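Local coordinates for protein caspase-1 subunit p19/18 (Spodoptera frugiperda, PDB 1M72) that probably acts as a cysteine endopeptidase in the caspase activation cascade that carries out apoptosis, at residues Ser58-Lys63 against Glu211-Gly216; Gln89-Asp94 against Tyr128-Asp133; Asp235-Ala240 against Met246-Gln251. All coordinates share one frame; numbering follows the deposited sequence.

Contact 1: residues Ser58-Lys63 against Glu211-Gly216; sequences SDNLSK and ELRYAG
Asn60 and Leu61 meet Arg213 and Leu212 in a small helix-to-helix contact of the caspase fold, where helices 54-67 and 203-215 lie on the same face of the central mixed sheet. Their separation is evident from the backbone, since the nearest CA atoms, those of Leu61 and Leu212, are 9.0 Å apart, and only 108 Å² is buried between the segments. The deeper part is apolar: Leu61 CD1 reaches Leu212 CD1 at 4.4 Å. Around this pair, Leu61 also rests on Ile37 of strand 31-39 and on Met205 and Cys209, whereas Leu212 touches Val64, Leu65 and, on helix 221-235, Leu224, so the contact lies between helices 54-67, 203-215 and 221-235 over strand 31-39. Toward the surface the contact turns polar. The Arg213 chain bends at chi3 (-104°) and brings its guanidinium edge to the Asn60 amide, the two planes lying almost coplanar. The resulting bond is nearly straight: Arg213 NH2 donates at 3.3 Å to an in-plane lone pair of Asn60 OD1, with an N-H...O angle of 175°.

Contact 2: residues Gln89-Asp94 against Tyr128-Asp133; sequences QTAEMD and YYFTAD
A chi1 of -61° sets CG of Phe130 beside its own backbone N and opposite its carbonyl carbon, which sends the ring to Thr90 and Ala91 at the end of helix 80-92. Thr90 complements it: with chi1 at -71°, CG2 stands trans to the backbone N and meets the phenyl edge, 3.7 Å from both Phe130 CE1 and Phe130 CZ. The same rotation places Thr90 OG1 beside the backbone N, where it hydrogen-bonds Phe86 O one helical turn back, so the polar branch is satisfied while the methyl faces the ring. Ala91 packs tightest. Its CA lies 3.3 Å from Phe130 CE1, approaching the ring obliquely, and its methyl fits against Tyr129, with Ala91 CB 3.6 Å from Tyr129 CB and 3.3 Å from Tyr129 O. This close fit is consistent with the CA atoms of Ala91 and Phe130 being 5.9 Å apart. A type I turn from Tyr128 to Thr131 presents both aromatic residues, and Tyr128 CD2 sits over the centre of the Tyr129 ring. Beneath the contact, Thr90 and Phe130 both touch Leu101 of strand 98-106, and Thr90 also reaches Met34 and Ile36. The arrangement is thus helix 80-92 and the loop after helix 125-128, packed together on the parallel part of the central sheet, as in the layered alpha/beta caspase fold.

Contact 3: residues Asp235-Ala240 against Met246-Gln251; sequences DFESNA and MHQQKQ
At the edge of the His247 imidazole, Ala240 N donates to ND1 at 2.6 Å and lies close to the ring plane, so ND1 serves as the acceptor. Asn239 ND2 also stands at this edge, 3.0 Å from His247 CE1, its amide steeply inclined (66°) to the ring. One face of the imidazole carries Gln248 CG, 3.2 Å above the plane and offset toward the rim. Ser238 is the polar centre of the contact. Its chi1 of 73° puts OG between the backbone N and the carbonyl carbon, from where the hydroxyl donates to Met246 O at 2.7 Å and accepts the backbone N-H of Gln249. The Ser238 backbone adds a bond from its N to Gln249 O at 2.8 Å, and Gln249 NE2 turns back to His247 O. Farther along, Lys250 folds at chi2 and chi3 so that NZ bonds Phe236 O at 2.8 Å; Ala233 O is a second acceptor. A water accepts from Lys250 NZ and donates weakly to Glu237 OE1, whose stronger partner is Arg175 of the second subunit. The bonded loop also meets the bound peptide: Asn239 N holds an acidic side chain, consistent with the S4 region of a caspase substrate cleft. Both segments belong to the connection between helix 221-235 and strand 254-257; Trp195 of strand 195-197 packs on Ser238, Met246 and Gln249, while Trp203 of helix 203-215 touches Ser238 and stacks on Phe236.

The three contacts belong to one caspase domain: contacts 1 and 2 lie in the helical layers on either face of the central sheet, and contact 3 is in a loop toward the substrate cleft. Along the chain, the segments of contact 2 fall between the two of contact 1, and contact 3 follows both. Contacts 1 and 2, with centres about 25 Å apart, both reach strand 31-39, from opposite faces. Helix 203-215 connects contacts 1 and 3, whose centres are about 23 Å apart. Contact 3 comes within about 8 Å of contact 1 (nearest atoms), while it lies across the chain's centre from contact 2, about 38 Å away between centres.

Contact 1: residues Ser58-Lys63 against Glu211-Gly216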
loop_
_atom_site.group_PDB
_atom_site.type_symbol
_atom_site.label_atom_id
_atom_site.label_comp_id
_atom_site.label_asym_id
_atom_site.label_seq_id
_atom_site.Cartn_x
_atom_site.Cartn_y
_atom_site.Cartn_z
ATOM N N SER C 58 -8.919 21.522 -2.019
ATOM C CA SER C 58 -8.057 22.203 -1.079
ATOM C C SER C 58 -8.825 22.763 0.115
ATOM O O SER C 58 -8.402 22.570 1.257
ATOM C CB SER C 58 -7.309 23.320 -1.788
ATOM O OG SER C 58 -6.185 23.725 -1.021
ATOM N N ASP C 59 -9.939 23.454 -0.143
ATOM C CA ASP C 59 -10.744 24.052 0.919
ATOM C C ASP C 59 -11.326 22.994 1.823
ATOM O O ASP C 59 -11.296 23.088 3.045
ATOM C CB ASP C 59 -11.916 24.849 0.335
ATOM C CG ASP C 59 -11.475 26.160 -0.296
ATOM O OD1 ASP C 59 -10.363 26.639 0.023
ATOM O OD2 ASP C 59 -12.260 26.722 -1.097
ATOM N N ASN C 60 -11.907 22.005 1.184
ATOM C CA ASN C 60 -12.521 20.883 1.867
ATOM C C ASN C 60 -11.497 20.122 2.761
ATOM O O ASN C 60 -11.768 19.832 3.908
ATOM C CB ASN C 60 -13.077 19.987 0.761
ATOM C CG ASN C 60 -14.028 18.929 1.248
ATOM O OD1 ASN C 60 -14.407 18.871 2.441
ATOM N ND2 ASN C 60 -14.444 18.060 0.305
ATOM N N LEU C 61 -10.310 19.821 2.242
ATOM C CA LEU C 61 -9.340 19.056 3.029
ATOM C C LEU C 61 -8.808 19.915 4.189
ATOM O O LEU C 61 -8.639 19.460 5.311
ATOM C CB LEU C 61 -8.192 18.560 2.124
ATOM C CG LEU C 61 -7.130 17.723 2.844
ATOM C CD1 LEU C 61 -7.745 16.431 3.424
ATOM C CD2 LEU C 61 -6.018 17.399 1.892
ATOM N N SER C 62 -8.541 21.165 3.883
ATOM C CA SER C 62 -8.071 22.107 4.873
ATOM C C SER C 62 -9.087 22.198 6.025
ATOM O O SER C 62 -8.721 22.165 7.192
ATOM C CB SER C 62 -7.906 23.485 4.216
ATOM O OG SER C 62 -7.677 24.484 5.193
ATOM N N LYS C 63 -10.370 22.307 5.689
ATOM C CA LYS C 63 -11.380 22.415 6.719
ATOM C C LYS C 63 -11.481 21.175 7.619
ATOM O O LYS C 63 -11.562 21.287 8.855
ATOM C CB LYS C 63 -12.746 22.702 6.096
ATOM C CG LYS C 63 -13.899 22.592 7.088
ATOM C CD LYS C 63 -15.201 23.283 6.590
ATOM C CE LYS C 63 -16.337 23.162 7.654
ATOM N NZ LYS C 63 -17.561 23.957 7.314
ATOM N N GLU C 211 -15.255 10.875 4.487
ATOM C CA GLU C 211 -15.002 9.831 5.482
ATOM C C GLU C 211 -14.333 10.408 6.739
ATOM O O GLU C 211 -14.602 9.954 7.866
ATOM C CB GLU C 211 -14.121 8.741 4.877
ATOM C CG GLU C 211 -14.368 7.378 5.431
ATOM C CD GLU C 211 -15.849 6.986 5.396
ATOM O OE1 GLU C 211 -16.447 6.937 4.299
ATOM O OE2 GLU C 211 -16.403 6.724 6.479
ATOM N N LEU C 212 -13.453 11.392 6.533
ATOM C CA LEU C 212 -12.779 12.068 7.631
ATOM C C LEU C 212 -13.801 12.861 8.443
ATOM O O LEU C 212 -13.707 12.900 9.666
ATOM C CB LEU C 212 -11.689 13.015 7.124
ATOM C CG LEU C 212 -10.390 12.332 6.656
ATOM C CD1 LEU C 212 -9.374 13.364 6.170
ATOM C CD2 LEU C 212 -9.796 11.488 7.820
ATOM N N ARG C 213 -14.775 13.492 7.782
ATOM C CA ARG C 213 -15.805 14.221 8.529
ATOM C C ARG C 213 -16.663 13.263 9.386
ATOM O O ARG C 213 -16.941 13.555 10.539
ATOM C CB ARG C 213 -16.728 14.998 7.586
ATOM C CG ARG C 213 -16.311 16.413 7.299
ATOM C CD ARG C 213 -17.351 17.074 6.373
ATOM N NE ARG C 213 -16.887 17.196 4.980
ATOM C CZ ARG C 213 -17.298 16.441 3.960
ATOM N NH1 ARG C 213 -18.207 15.487 4.152
ATOM N NH2 ARG C 213 -16.774 16.617 2.748
ATOM N N TYR C 214 -17.055 12.118 8.821
ATOM C CA TYR C 214 -17.889 11.121 9.506
ATOM C C TYR C 214 -17.218 10.326 10.630
ATOM O O TYR C 214 -17.795 10.177 11.702
ATOM C CB TYR C 214 -18.470 10.119 8.483
ATOM C CG TYR C 214 -19.283 8.958 9.078
ATOM C CD1 TYR C 214 -20.544 9.176 9.682
ATOM C CD2 TYR C 214 -18.787 7.642 9.051
ATOM C CE1 TYR C 214 -21.292 8.111 10.246
ATOM C CE2 TYR C 214 -19.517 6.566 9.613
ATOM C CZ TYR C 214 -20.773 6.812 10.213
ATOM O OH TYR C 214 -21.478 5.757 10.793
ATOM N N ALA C 215 -16.012 9.813 10.410
ATOM C CA ALA C 215 -15.392 8.986 11.451
ATOM C C ALA C 215 -13.914 9.249 11.717
ATOM O O ALA C 215 -13.241 8.423 12.363
ATOM C CB ALA C 215 -15.609 7.489 11.114
ATOM N N GLY C 216 -13.429 10.397 11.236
ATOM C CA GLY C 216 -12.024 10.758 11.376
ATOM C C GLY C 216 -11.405 10.698 12.764
ATOM O O GLY C 216 -10.182 10.496 12.932
#

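Contact 2: residues Gln89-Asp94 against Tyr128-Asp133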
loop_
_atom_site.group_PDB
_atom_site.type_symbol
_atom_site.label_atom_id
_atom_site.label_comp_id
_atom_site.label_asym_id
_atom_site.label_seq_id
_atom_site.Cartn_x
_atom_site.Cartn_y
_atom_site.Cartn_z
ATOM N N GLN C 89 12.516 22.353 4.798
ATOM C CA GLN C 89 12.420 23.144 6.009
ATOM C C GLN C 89 11.478 22.470 6.997
ATOM O O GLN C 89 11.659 22.535 8.219
ATOM C CB GLN C 89 11.910 24.534 5.693
ATOM C CG GLN C 89 12.623 25.231 4.559
ATOM C CD GLN C 89 12.097 26.645 4.375
ATOM O OE1 GLN C 89 10.880 26.881 4.455
ATOM N NE2 GLN C 89 13.006 27.599 4.134
ATOM N N THR C 90 10.455 21.825 6.459
ATOM C CA THR C 90 9.516 21.136 7.303
ATOM C C THR C 90 10.257 19.960 7.953
ATOM O O THR C 90 10.099 19.704 9.155
ATOM C CB THR C 90 8.341 20.602 6.489
ATOM O OG1 THR C 90 7.532 21.696 6.057
ATOM C CG2 THR C 90 7.506 19.665 7.327
ATOM N N ALA C 91 11.074 19.266 7.158
ATOM C CA ALA C 91 11.816 18.112 7.661
ATOM C C ALA C 91 12.887 18.513 8.667
ATOM O O ALA C 91 13.415 17.673 9.403
ATOM C CB ALA C 91 12.452 17.360 6.527
ATOM N N GLU C 92 13.164 19.808 8.698
ATOM C CA GLU C 92 14.185 20.373 9.543
ATOM C C GLU C 92 13.610 20.947 10.815
ATOM O O GLU C 92 14.350 21.275 11.721
ATOM C CB GLU C 92 14.950 21.461 8.761
ATOM C CG GLU C 92 16.254 20.968 8.111
ATOM C CD GLU C 92 16.717 21.816 6.927
ATOM O OE1 GLU C 92 16.541 23.067 6.940
ATOM O OE2 GLU C 92 17.281 21.214 5.975
ATOM N N MET C 93 12.292 21.064 10.896
ATOM C CA MET C 93 11.691 21.611 12.102
ATOM C C MET C 93 11.698 20.604 13.252
ATOM O O MET C 93 12.025 19.435 13.083
ATOM C CB MET C 93 10.268 22.050 11.794
ATOM C CG MET C 93 10.214 23.024 10.632
ATOM S SD MET C 93 8.577 23.574 10.359
ATOM C CE MET C 93 8.808 25.429 10.181
ATOM N N ASP C 94 11.336 21.067 14.430
ATOM C CA ASP C 94 11.299 20.197 15.586
ATOM C C ASP C 94 9.868 19.696 15.783
ATOM O O ASP C 94 8.981 20.445 16.185
ATOM C CB ASP C 94 11.791 20.975 16.810
ATOM C CG ASP C 94 11.730 20.158 18.086
ATOM O OD1 ASP C 94 11.324 18.972 18.061
ATOM O OD2 ASP C 94 12.089 20.725 19.126
ATOM N N TYR C 128 11.008 11.552 1.067
ATOM C CA TYR C 128 12.430 11.283 1.192
ATOM C C TYR C 128 13.069 11.877 2.455
ATOM O O TYR C 128 13.790 11.169 3.184
ATOM C CB TYR C 128 13.174 11.821 -0.044
ATOM C CG TYR C 128 14.685 11.779 0.062
ATOM C CD1 TYR C 128 15.397 10.564 -0.084
ATOM C CD2 TYR C 128 15.412 12.951 0.332
ATOM C CE1 TYR C 128 16.817 10.532 0.042
ATOM C CE2 TYR C 128 16.805 12.931 0.453
ATOM C CZ TYR C 128 17.491 11.732 0.311
ATOM O OH TYR C 128 18.846 11.747 0.438
ATOM N N TYR C 129 12.829 13.165 2.700
ATOM C CA TYR C 129 13.387 13.870 3.862
ATOM C C TYR C 129 12.766 13.563 5.226
ATOM O O TYR C 129 13.173 14.143 6.243
ATOM C CB TYR C 129 13.298 15.395 3.666
ATOM C CG TYR C 129 13.957 15.904 2.404
ATOM C CD1 TYR C 129 13.212 16.078 1.232
ATOM C CD2 TYR C 129 15.331 16.195 2.370
ATOM C CE1 TYR C 129 13.806 16.531 0.064
ATOM C CE2 TYR C 129 15.941 16.645 1.198
ATOM C CZ TYR C 129 15.166 16.808 0.052
ATOM O OH TYR C 129 15.730 17.224 -1.122
ATOM N N PHE C 130 11.776 12.679 5.271
ATOM C CA PHE C 130 11.164 12.403 6.544
ATOM C C PHE C 130 11.482 11.040 7.125
ATOM O O PHE C 130 10.856 10.619 8.091
ATOM C CB PHE C 130 9.670 12.635 6.435
ATOM C CG PHE C 130 9.318 14.047 6.077
ATOM C CD1 PHE C 130 9.412 15.068 7.036
ATOM C CD2 PHE C 130 8.927 14.374 4.766
ATOM C CE1 PHE C 130 9.115 16.410 6.684
ATOM C CE2 PHE C 130 8.625 15.712 4.391
ATOM C CZ PHE C 130 8.715 16.732 5.339
ATOM N N THR C 131 12.442 10.328 6.541
ATOM C CA THR C 131 12.800 9.049 7.142
ATOM C C THR C 131 13.397 9.348 8.551
ATOM O O THR C 131 13.898 10.453 8.802
ATOM C CB THR C 131 13.770 8.245 6.234
ATOM O OG1 THR C 131 14.940 9.028 5.933
ATOM C CG2 THR C 131 13.029 7.801 4.926
ATOM N N ALA C 132 13.320 8.402 9.476
ATOM C CA ALA C 132 13.790 8.651 10.862
ATOM C C ALA C 132 15.199 9.220 11.020
ATOM O O ALA C 132 15.451 10.008 11.919
ATOM C CB ALA C 132 13.667 7.390 11.706
ATOM N N ASP C 133 16.126 8.808 10.162
ATOM C CA ASP C 133 17.467 9.340 10.260
ATOM C C ASP C 133 17.518 10.832 9.893
ATOM O O ASP C 133 18.264 11.592 10.505
ATOM C CB ASP C 133 18.400 8.520 9.377
ATOM C CG ASP C 133 17.913 8.432 7.947
ATOM O OD1 ASP C 133 16.688 8.551 7.716
ATOM O OD2 ASP C 133 18.762 8.233 7.063
#

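Contact 3: residues Asp235-Ala240 against Met246-Gln251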
loop_
_atom_site.group_PDB
_atom_site.type_symbol
_atom_site.label_atom_id
_atom_site.label_comp_id
_atom_site.label_asym_id
_atom_site.label_seq_id
_atom_site.Cartn_x
_atom_site.Cartn_y
_atom_site.Cartn_z
ATOM N N ASP C 235 -19.385 4.857 -5.820
ATOM C CA ASP C 235 -20.191 6.043 -6.092
ATOM C C ASP C 235 -19.749 6.988 -7.203
ATOM O O ASP C 235 -20.335 8.049 -7.391
ATOM C CB ASP C 235 -20.338 6.832 -4.802
ATOM C CG ASP C 235 -20.816 5.969 -3.636
ATOM O OD1 ASP C 235 -21.494 4.933 -3.852
ATOM O OD2 ASP C 235 -20.514 6.350 -2.477
ATOM N N PHE C 236 -18.697 6.633 -7.923
ATOM C CA PHE C 236 -18.241 7.490 -8.984
ATOM C C PHE C 236 -18.085 6.693 -10.238
ATOM O O PHE C 236 -17.710 5.515 -10.213
ATOM C CB PHE C 236 -16.893 8.129 -8.639
ATOM C CG PHE C 236 -16.961 9.100 -7.498
ATOM C CD1 PHE C 236 -17.220 10.450 -7.729
ATOM C CD2 PHE C 236 -16.775 8.665 -6.205
ATOM C CE1 PHE C 236 -17.286 11.351 -6.677
ATOM C CE2 PHE C 236 -16.841 9.557 -5.139
ATOM C CZ PHE C 236 -17.095 10.898 -5.369
ATOM N N GLU C 237 -18.414 7.364 -11.329
ATOM C CA GLU C 237 -18.273 6.830 -12.651
ATOM C C GLU C 237 -18.188 8.058 -13.556
ATOM O O GLU C 237 -18.948 9.034 -13.404
ATOM C CB GLU C 237 -19.439 5.948 -13.016
ATOM C CG GLU C 237 -19.195 5.251 -14.325
ATOM C CD GLU C 237 -20.393 4.452 -14.726
ATOM O OE1 GLU C 237 -20.336 3.199 -14.710
ATOM O OE2 GLU C 237 -21.414 5.099 -15.033
ATOM N N SER C 238 -17.235 8.031 -14.476
ATOM C CA SER C 238 -17.056 9.189 -15.330
ATOM C C SER C 238 -18.213 9.387 -16.299
ATOM O O SER C 238 -18.900 8.433 -16.716
ATOM C CB SER C 238 -15.735 9.086 -16.129
ATOM O OG SER C 238 -15.829 8.114 -17.172
ATOM N N ASN C 239 -18.418 10.641 -16.633
ATOM C CA ASN C 239 -19.430 11.000 -17.609
ATOM C C ASN C 239 -18.748 11.984 -18.540
ATOM O O ASN C 239 -18.436 13.120 -18.150
ATOM C CB ASN C 239 -20.669 11.652 -16.963
ATOM C CG ASN C 239 -21.665 12.190 -18.006
ATOM O OD1 ASN C 239 -21.853 13.396 -18.128
ATOM N ND2 ASN C 239 -22.290 11.297 -18.759
ATOM N N ALA C 240 -18.497 11.519 -19.757
ATOM C CA ALA C 240 -17.855 12.312 -20.792
ATOM C C ALA C 240 -18.445 11.826 -22.112
ATOM O O ALA C 240 -17.800 11.114 -22.867
ATOM C CB ALA C 240 -16.368 12.067 -20.761
ATOM N N MET C 246 -13.257 7.866 -22.791
ATOM C CA MET C 246 -13.152 8.425 -21.430
ATOM C C MET C 246 -14.487 8.318 -20.656
ATOM O O MET C 246 -14.590 8.670 -19.486
ATOM C CB MET C 246 -12.788 9.902 -21.494
ATOM C CG MET C 246 -11.515 10.217 -22.263
ATOM S SD MET C 246 -10.128 9.347 -21.561
ATOM C CE MET C 246 -9.798 10.427 -20.046
ATOM N N HIS C 247 -15.505 7.807 -21.322
ATOM C CA HIS C 247 -16.814 7.743 -20.739
ATOM C C HIS C 247 -17.146 6.492 -19.917
ATOM O O HIS C 247 -16.807 5.394 -20.300
ATOM C CB HIS C 247 -17.838 7.951 -21.862
ATOM C CG HIS C 247 -19.225 8.195 -21.366
ATOM N ND1 HIS C 247 -19.534 9.230 -20.507
ATOM C CD2 HIS C 247 -20.381 7.516 -21.580
ATOM C CE1 HIS C 247 -20.821 9.173 -20.215
ATOM N NE2 HIS C 247 -21.356 8.143 -20.853
ATOM N N GLN C 248 -17.836 6.696 -18.792
ATOM C CA GLN C 248 -18.244 5.632 -17.877
ATOM C C GLN C 248 -17.066 4.873 -17.327
ATOM O O GLN C 248 -17.124 3.660 -17.190
ATOM C CB GLN C 248 -19.183 4.644 -18.582
ATOM C CG GLN C 248 -20.424 5.317 -19.195
ATOM C CD GLN C 248 -21.376 4.310 -19.802
ATOM O OE1 GLN C 248 -22.082 4.620 -20.749
ATOM N NE2 GLN C 248 -21.398 3.089 -19.255
ATOM N N GLN C 249 -15.992 5.585 -17.020
ATOM C CA GLN C 249 -14.816 4.920 -16.487
ATOM C C GLN C 249 -14.871 4.919 -14.955
ATOM O O GLN C 249 -15.591 5.723 -14.342
ATOM C CB GLN C 249 -13.548 5.587 -17.030
ATOM C CG GLN C 249 -13.537 5.637 -18.569
ATOM C CD GLN C 249 -13.431 4.253 -19.174
ATOM O OE1 GLN C 249 -12.436 3.574 -18.969
ATOM N NE2 GLN C 249 -14.468 3.819 -19.903
ATOM N N LYS C 250 -14.129 3.988 -14.367
ATOM C CA LYS C 250 -14.069 3.755 -12.922
ATOM C C LYS C 250 -12.676 4.022 -12.382
ATOM O O LYS C 250 -11.707 4.213 -13.150
ATOM C CB LYS C 250 -14.424 2.308 -12.641
ATOM C CG LYS C 250 -15.778 1.924 -13.199
ATOM C CD LYS C 250 -16.887 2.624 -12.433
ATOM C CE LYS C 250 -17.180 1.869 -11.116
ATOM N NZ LYS C 250 -18.000 2.718 -10.231
ATOM N N GLN C 251 -12.571 3.996 -11.062
ATOM C CA GLN C 251 -11.313 4.291 -10.391
ATOM C C GLN C 251 -11.299 3.763 -8.987
ATOM O O GLN C 251 -12.341 3.765 -8.303
ATOM C CB GLN C 251 -11.125 5.807 -10.329
ATOM C CG GLN C 251 -9.893 6.278 -9.577
ATOM C CD GLN C 251 -9.789 7.796 -9.512
ATOM O OE1 GLN C 251 -10.174 8.495 -10.455
ATOM N NE2 GLN C 251 -9.256 8.321 -8.396
HETATM O O HOH W 1 -20.550 2.872 -11.671
#